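Local coordinates for phosphonomutase (Burkholderia cenocepacia J2315, PDB 4MG4), which is a phosphonomutase-type enzyme of the phosphomutase family, built on a TIM-barrel fold and assembled from two chains, at residues F31-A36 with E79-A84; A47-T52 with D86-V91. All coordinates share one frame; numbering follows the deposited sequence.

Interaction 1: residues F31-A36 with E79-A84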
loop_
_atom_site.group_PDB
_atom_site.type_symbol
_atom_site.label_atom_id
_atom_site.label_comp_id
_atom_site.label_asym_id
_atom_site.label_seq_id
_atom_site.Cartn_x
_atom_site.Cartn_y
_atom_site.Cartn_z
ATOM N N PHE A 31 -14.046 -5.856 3.889
ATOM C CA PHE A 31 -13.219 -4.657 3.838
ATOM C C PHE A 31 -12.225 -4.886 2.704
ATOM O O PHE A 31 -11.698 -6.036 2.519
ATOM C CB PHE A 31 -12.491 -4.433 5.180
ATOM C CG PHE A 31 -13.426 -4.342 6.304
ATOM C CD1 PHE A 31 -14.040 -3.166 6.570
ATOM C CD2 PHE A 31 -13.823 -5.496 6.974
ATOM C CE1 PHE A 31 -14.959 -3.061 7.583
ATOM C CE2 PHE A 31 -14.746 -5.408 7.990
ATOM C CZ PHE A 31 -15.333 -4.199 8.266
ATOM N N ASN A 32 -12.110 -3.866 1.852
ATOM C CA ASN A 32 -11.286 -3.980 0.674
ATOM C C ASN A 32 -9.820 -3.738 1.039
ATOM O O ASN A 32 -9.514 -2.729 1.675
ATOM C CB ASN A 32 -11.688 -2.967 -0.391
ATOM C CG ASN A 32 -13.007 -3.266 -1.016
ATOM O OD1 ASN A 32 -13.490 -4.413 -0.936
ATOM N ND2 ASN A 32 -13.625 -2.254 -1.609
ATOM N N VAL A 33 -8.975 -4.692 0.686
ATOM C CA VAL A 33 -7.523 -4.618 0.879
ATOM C C VAL A 33 -6.900 -4.359 -0.499
ATOM O O VAL A 33 -7.529 -4.529 -1.535
ATOM C CB VAL A 33 -6.933 -5.836 1.597
ATOM C CG1 VAL A 33 -7.544 -5.967 2.993
ATOM C CG2 VAL A 33 -7.174 -7.128 0.785
ATOM N N TRP A 34 -5.650 -3.927 -0.484
ATOM C CA TRP A 34 -4.976 -3.423 -1.674
ATOM C C TRP A 34 -3.534 -3.910 -1.834
ATOM O O TRP A 34 -2.886 -3.566 -2.817
ATOM C CB TRP A 34 -5.035 -1.886 -1.698
ATOM C CG TRP A 34 -4.399 -1.306 -0.497
ATOM C CD1 TRP A 34 -3.084 -0.926 -0.352
ATOM C CD2 TRP A 34 -5.034 -1.010 0.737
ATOM N NE1 TRP A 34 -2.867 -0.421 0.898
ATOM C CE2 TRP A 34 -4.051 -0.438 1.590
ATOM C CE3 TRP A 34 -6.331 -1.146 1.225
ATOM C CZ2 TRP A 34 -4.338 -0.071 2.889
ATOM C CZ3 TRP A 34 -6.598 -0.794 2.523
ATOM C CH2 TRP A 34 -5.621 -0.206 3.320
ATOM N N ASP A 35 -3.033 -4.716 -0.908
ATOM C CA ASP A 35 -1.692 -5.294 -0.985
ATOM C C ASP A 35 -1.571 -6.364 0.076
ATOM O O ASP A 35 -2.497 -6.571 0.881
ATOM C CB ASP A 35 -0.541 -4.260 -0.881
ATOM C CG ASP A 35 -0.538 -3.470 0.421
ATOM O OD1 ASP A 35 -1.202 -3.820 1.430
ATOM O OD2 ASP A 35 0.200 -2.439 0.453
ATOM N N ALA A 36 -0.467 -7.066 0.068
ATOM C CA ALA A 36 -0.358 -8.204 0.965
ATOM C C ALA A 36 -0.299 -7.772 2.442
ATOM O O ALA A 36 -0.765 -8.488 3.319
ATOM C CB ALA A 36 0.836 -8.997 0.592
ATOM N N GLU A 79 -2.455 -11.863 -6.827
ATOM C CA GLU A 79 -1.683 -13.045 -6.402
ATOM C C GLU A 79 -0.991 -12.792 -5.081
ATOM O O GLU A 79 -0.954 -13.689 -4.252
ATOM C CB GLU A 79 -0.661 -13.478 -7.482
ATOM C CG GLU A 79 -1.292 -13.958 -8.758
ATOM C CD GLU A 79 -0.283 -14.408 -9.822
ATOM O OE1 GLU A 79 0.962 -14.266 -9.646
ATOM O OE2 GLU A 79 -0.763 -14.795 -10.883
ATOM N N ARG A 80 -0.394 -11.607 -4.903
ATOM C CA ARG A 80 0.306 -11.317 -3.628
ATOM C C ARG A 80 -0.662 -11.298 -2.465
ATOM O O ARG A 80 -0.347 -11.779 -1.364
ATOM C CB ARG A 80 1.081 -10.007 -3.686
ATOM C CG ARG A 80 2.251 -10.050 -4.634
ATOM C CD ARG A 80 3.066 -8.764 -4.522
ATOM N NE ARG A 80 4.038 -8.712 -5.618
ATOM C CZ ARG A 80 5.103 -9.509 -5.677
ATOM N NH1 ARG A 80 5.328 -10.419 -4.726
ATOM N NH2 ARG A 80 5.948 -9.416 -6.706
ATOM N N ILE A 81 -1.865 -10.759 -2.708
ATOM C CA ILE A 81 -2.925 -10.762 -1.711
ATOM C C ILE A 81 -3.373 -12.180 -1.381
ATOM O O ILE A 81 -3.471 -12.545 -0.196
ATOM C CB ILE A 81 -4.126 -9.893 -2.152
ATOM C CG1 ILE A 81 -3.738 -8.411 -2.102
ATOM C CG2 ILE A 81 -5.360 -10.166 -1.287
ATOM C CD1 ILE A 81 -4.669 -7.442 -2.811
ATOM N N VAL A 82 -3.594 -12.988 -2.402
ATOM C CA VAL A 82 -4.057 -14.345 -2.214
ATOM C C VAL A 82 -3.066 -15.153 -1.400
ATOM O O VAL A 82 -3.460 -15.875 -0.506
ATOM C CB VAL A 82 -4.364 -15.027 -3.567
ATOM C CG1 VAL A 82 -4.506 -16.547 -3.405
ATOM C CG2 VAL A 82 -5.636 -14.437 -4.157
ATOM N N ARG A 83 -1.790 -15.041 -1.690
ATOM C CA ARG A 83 -0.840 -15.858 -0.976
ATOM C C ARG A 83 -0.515 -15.377 0.457
ATOM O O ARG A 83 0.043 -16.120 1.234
ATOM C CB ARG A 83 0.369 -16.142 -1.849
ATOM C CG ARG A 83 1.398 -15.091 -1.943
ATOM C CD ARG A 83 2.535 -15.719 -2.756
ATOM N NE ARG A 83 3.437 -14.737 -3.334
ATOM C CZ ARG A 83 3.484 -14.401 -4.623
ATOM N NH1 ARG A 83 2.659 -14.948 -5.516
ATOM N NH2 ARG A 83 4.370 -13.497 -5.016
ATOM N N ALA A 84 -0.939 -14.175 0.813
ATOM C CA ALA A 84 -0.677 -13.602 2.123
ATOM C C ALA A 84 -1.493 -14.201 3.237
ATOM O O ALA A 84 -1.099 -14.136 4.399
ATOM C CB ALA A 84 -0.931 -12.114 2.074
#
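Ile81 reaches out from helix 71-84 and lays its two branches against different parts of 31-36. With chi1 at -71°, CG1 stands anti to the carbonyl carbon and CG2 anti to the backbone N, a rotamer that sends the CG1-CD1 arm to the main chain of residues 34-35 and CG2 to Val33. The longer branch lies on the main chain where the strand gives way to the next helix: Ile81 CG1 is 3.7 Å from Asp35 C, and Ile81 CD1 is 3.8 Å from Trp34 C. The shorter branch meets Val33, whose side chain runs oblique to that of Ile81; Val33 CG2 approaches Ile81 CG2 to 4.1 Å. The second centre of contact is between small residues. Ala36 CB lies 3.6 Å from Arg80 O and 3.9 Å from Ala84 CB, so the methyl sits against successive turns of the helix, on the carbonyl of Arg80 and the methyl of Ala84. The CA atoms of Ala36 and Ile81, 4.5 Å apart, mark the closest backbone approach. Contact across the two segments is thus van der Waals in kind. Asp35 turns its CB away from helix 71-84 and is the N-cap of helix 36-44; its side chain caps a backbone N there, and its OD1 is hydrogen-bonded to Ser38 OG. Helix 36-44 adds Ala39 beside both Val33 and Ile81, while Ile81 also touches Thr52 of strand 50-52 and Val89 of strand 89-92.

Interaction 2: residues A47-T52 with D86-V91; sequences AVALAT and DLPVTV
Leu50 and Val89 pair in register with CA atoms 4.8 Å apart, where strands 50-52 and 89-92 run as parallel neighbours in the eight-stranded TIM barrel; the axes of the short strands make an angle of 19°. Three backbone bonds stitch them: Leu50 N to Pro88 O, Thr90 N to Leu50 O and Thr52 N to Thr90 O, each 2.9 Å, the first nearly straight at 173° at the hydrogen. Leu50 gives its N-H to Pro88 and takes that of Thr90, the residues on either side of Val89, as in parallel sheets. Leu87, in the loop before the strand, directs its CB toward 47-52, and chi1 of -60° sets CG anti to the carbonyl carbon, 4.2 Å from Ala47 O. There the chain forks: Leu87 CD1 comes to 3.4 Å from Ala47 O and also touches Leu50 CD2, the two leucines crossing at about a right angle, whereas CD2 rests on the carbonyl oxygens of Ala47 and Val48. Leu50 packs on Ala39 and Val42 of helix 36-44, and Val89 meets Val82 of helix 71-84 on the same face; Ala51 and Thr90 share the other face, their methyls in contact. At the C-terminal end Thr52 OG1, bonded to Asp92 N, lies 3.4 Å from Val91 CG2.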
loop_
_atom_site.group_PDB
_atom_site.type_symbol
_atom_site.label_atom_id
_atom_site.label_comp_id
_atom_site.label_asym_id
_atom_site.label_seq_id
_atom_site.Cartn_x
_atom_site.Cartn_y
_atom_site.Cartn_z
ATOM N N ALA A 47 -11.212 -10.925 10.072
ATOM C CA ALA A 47 -12.081 -11.043 8.903
ATOM C C ALA A 47 -12.266 -12.477 8.510
ATOM O O ALA A 47 -11.374 -13.328 8.726
ATOM C CB ALA A 47 -11.500 -10.287 7.751
ATOM N N VAL A 48 -13.415 -12.754 7.892
ATOM C CA VAL A 48 -13.717 -14.124 7.451
ATOM C C VAL A 48 -13.460 -14.353 5.950
ATOM O O VAL A 48 -13.397 -15.487 5.482
ATOM C CB VAL A 48 -15.161 -14.508 7.826
ATOM C CG1 VAL A 48 -15.284 -14.536 9.345
ATOM C CG2 VAL A 48 -16.165 -13.525 7.269
ATOM N N ALA A 49 -13.284 -13.264 5.234
ATOM C CA ALA A 49 -12.916 -13.290 3.841
ATOM C C ALA A 49 -12.308 -11.935 3.529
ATOM O O ALA A 49 -12.525 -10.986 4.289
ATOM C CB ALA A 49 -14.143 -13.511 3.002
ATOM N N LEU A 50 -11.601 -11.836 2.410
ATOM C CA LEU A 50 -11.053 -10.573 1.903
ATOM C C LEU A 50 -11.610 -10.220 0.512
ATOM O O LEU A 50 -11.882 -11.117 -0.309
ATOM C CB LEU A 50 -9.543 -10.656 1.745
ATOM C CG LEU A 50 -8.808 -11.049 3.066
ATOM C CD1 LEU A 50 -7.350 -11.201 2.715
ATOM C CD2 LEU A 50 -9.046 -10.101 4.229
ATOM N N ALA A 51 -11.702 -8.914 0.257
ATOM C CA ALA A 51 -12.038 -8.421 -1.045
ATOM C C ALA A 51 -10.955 -7.467 -1.502
ATOM O O ALA A 51 -10.356 -6.767 -0.667
ATOM C CB ALA A 51 -13.361 -7.677 -1.015
ATOM N N THR A 52 -10.716 -7.372 -2.799
ATOM C CA THR A 52 -10.000 -6.226 -3.289
ATOM C C THR A 52 -11.001 -5.201 -3.757
ATOM O O THR A 52 -12.139 -5.543 -4.189
ATOM C CB THR A 52 -9.042 -6.591 -4.391
ATOM O OG1 THR A 52 -9.793 -6.898 -5.580
ATOM C CG2 THR A 52 -8.223 -7.804 -4.004
ATOM N N ASP A 86 -4.804 -17.340 4.343
ATOM C CA ASP A 86 -5.570 -18.535 4.037
ATOM C C ASP A 86 -7.075 -18.241 3.800
ATOM O O ASP A 86 -7.896 -19.167 3.567
ATOM C CB ASP A 86 -5.436 -19.533 5.214
ATOM C CG ASP A 86 -4.018 -20.083 5.330
ATOM O OD1 ASP A 86 -3.438 -20.361 4.263
ATOM O OD2 ASP A 86 -3.491 -20.217 6.456
ATOM N N LEU A 87 -7.455 -16.978 3.854
ATOM C CA LEU A 87 -8.857 -16.619 3.657
ATOM C C LEU A 87 -9.276 -16.660 2.198
ATOM O O LEU A 87 -8.456 -16.460 1.276
ATOM C CB LEU A 87 -9.186 -15.236 4.211
ATOM C CG LEU A 87 -8.963 -14.965 5.735
ATOM C CD1 LEU A 87 -9.281 -13.544 6.094
ATOM C CD2 LEU A 87 -9.870 -15.933 6.524
ATOM N N PRO A 88 -10.559 -16.922 1.944
ATOM C CA PRO A 88 -11.080 -16.720 0.599
ATOM C C PRO A 88 -10.978 -15.254 0.174
ATOM O O PRO A 88 -11.281 -14.375 0.979
ATOM C CB PRO A 88 -12.572 -17.103 0.717
ATOM C CG PRO A 88 -12.697 -17.773 2.040
ATOM C CD PRO A 88 -11.637 -17.205 2.899
ATOM N N VAL A 89 -10.576 -15.044 -1.091
ATOM C CA VAL A 89 -10.364 -13.695 -1.625
ATOM C C VAL A 89 -11.253 -13.518 -2.839
ATOM O O VAL A 89 -11.172 -14.345 -3.788
ATOM C CB VAL A 89 -8.889 -13.440 -2.048
ATOM C CG1 VAL A 89 -8.734 -12.072 -2.701
ATOM C CG2 VAL A 89 -7.994 -13.583 -0.828
ATOM N N THR A 90 -12.015 -12.424 -2.864
ATOM C CA THR A 90 -12.787 -12.019 -4.041
ATOM C C THR A 90 -12.164 -10.784 -4.638
ATOM O O THR A 90 -11.626 -9.922 -3.876
ATOM C CB THR A 90 -14.266 -11.817 -3.684
ATOM O OG1 THR A 90 -15.030 -11.583 -4.883
ATOM C CG2 THR A 90 -14.472 -10.758 -2.629
ATOM N N VAL A 91 -12.244 -10.663 -5.969
ATOM C CA VAL A 91 -11.562 -9.580 -6.665
ATOM C C VAL A 91 -12.530 -8.685 -7.415
ATOM O O VAL A 91 -13.370 -9.151 -8.182
ATOM C CB VAL A 91 -10.454 -10.128 -7.595
ATOM C CG1 VAL A 91 -10.998 -11.039 -8.679
ATOM C CG2 VAL A 91 -9.742 -8.986 -8.297
#

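In the fold
Interaction 2 is the more deeply buried, its centre about 11 Å from the chain's centre against about 15 Å for that of interaction 1, and it buries 457 Å² in all, both sides summed, against 234 Å². It belongs to the barrel wall and depends on directional backbone bonds; interaction 1 sets the helix that precedes strand 89-92 against the end of strand 28-33 by van der Waals packing, much of it on main-chain atoms, with Arg80 at its partly exposed margin. Their segments alternate along the chain, and strands 28-33 and 50-52 are sheet neighbours. Two atomic bridges join them: a probable hydrogen bond of 2.8 Å from Val33 N to Ala51 O, and packing of Ile81 CD1 on Thr52 CG2 at 3.8 Å.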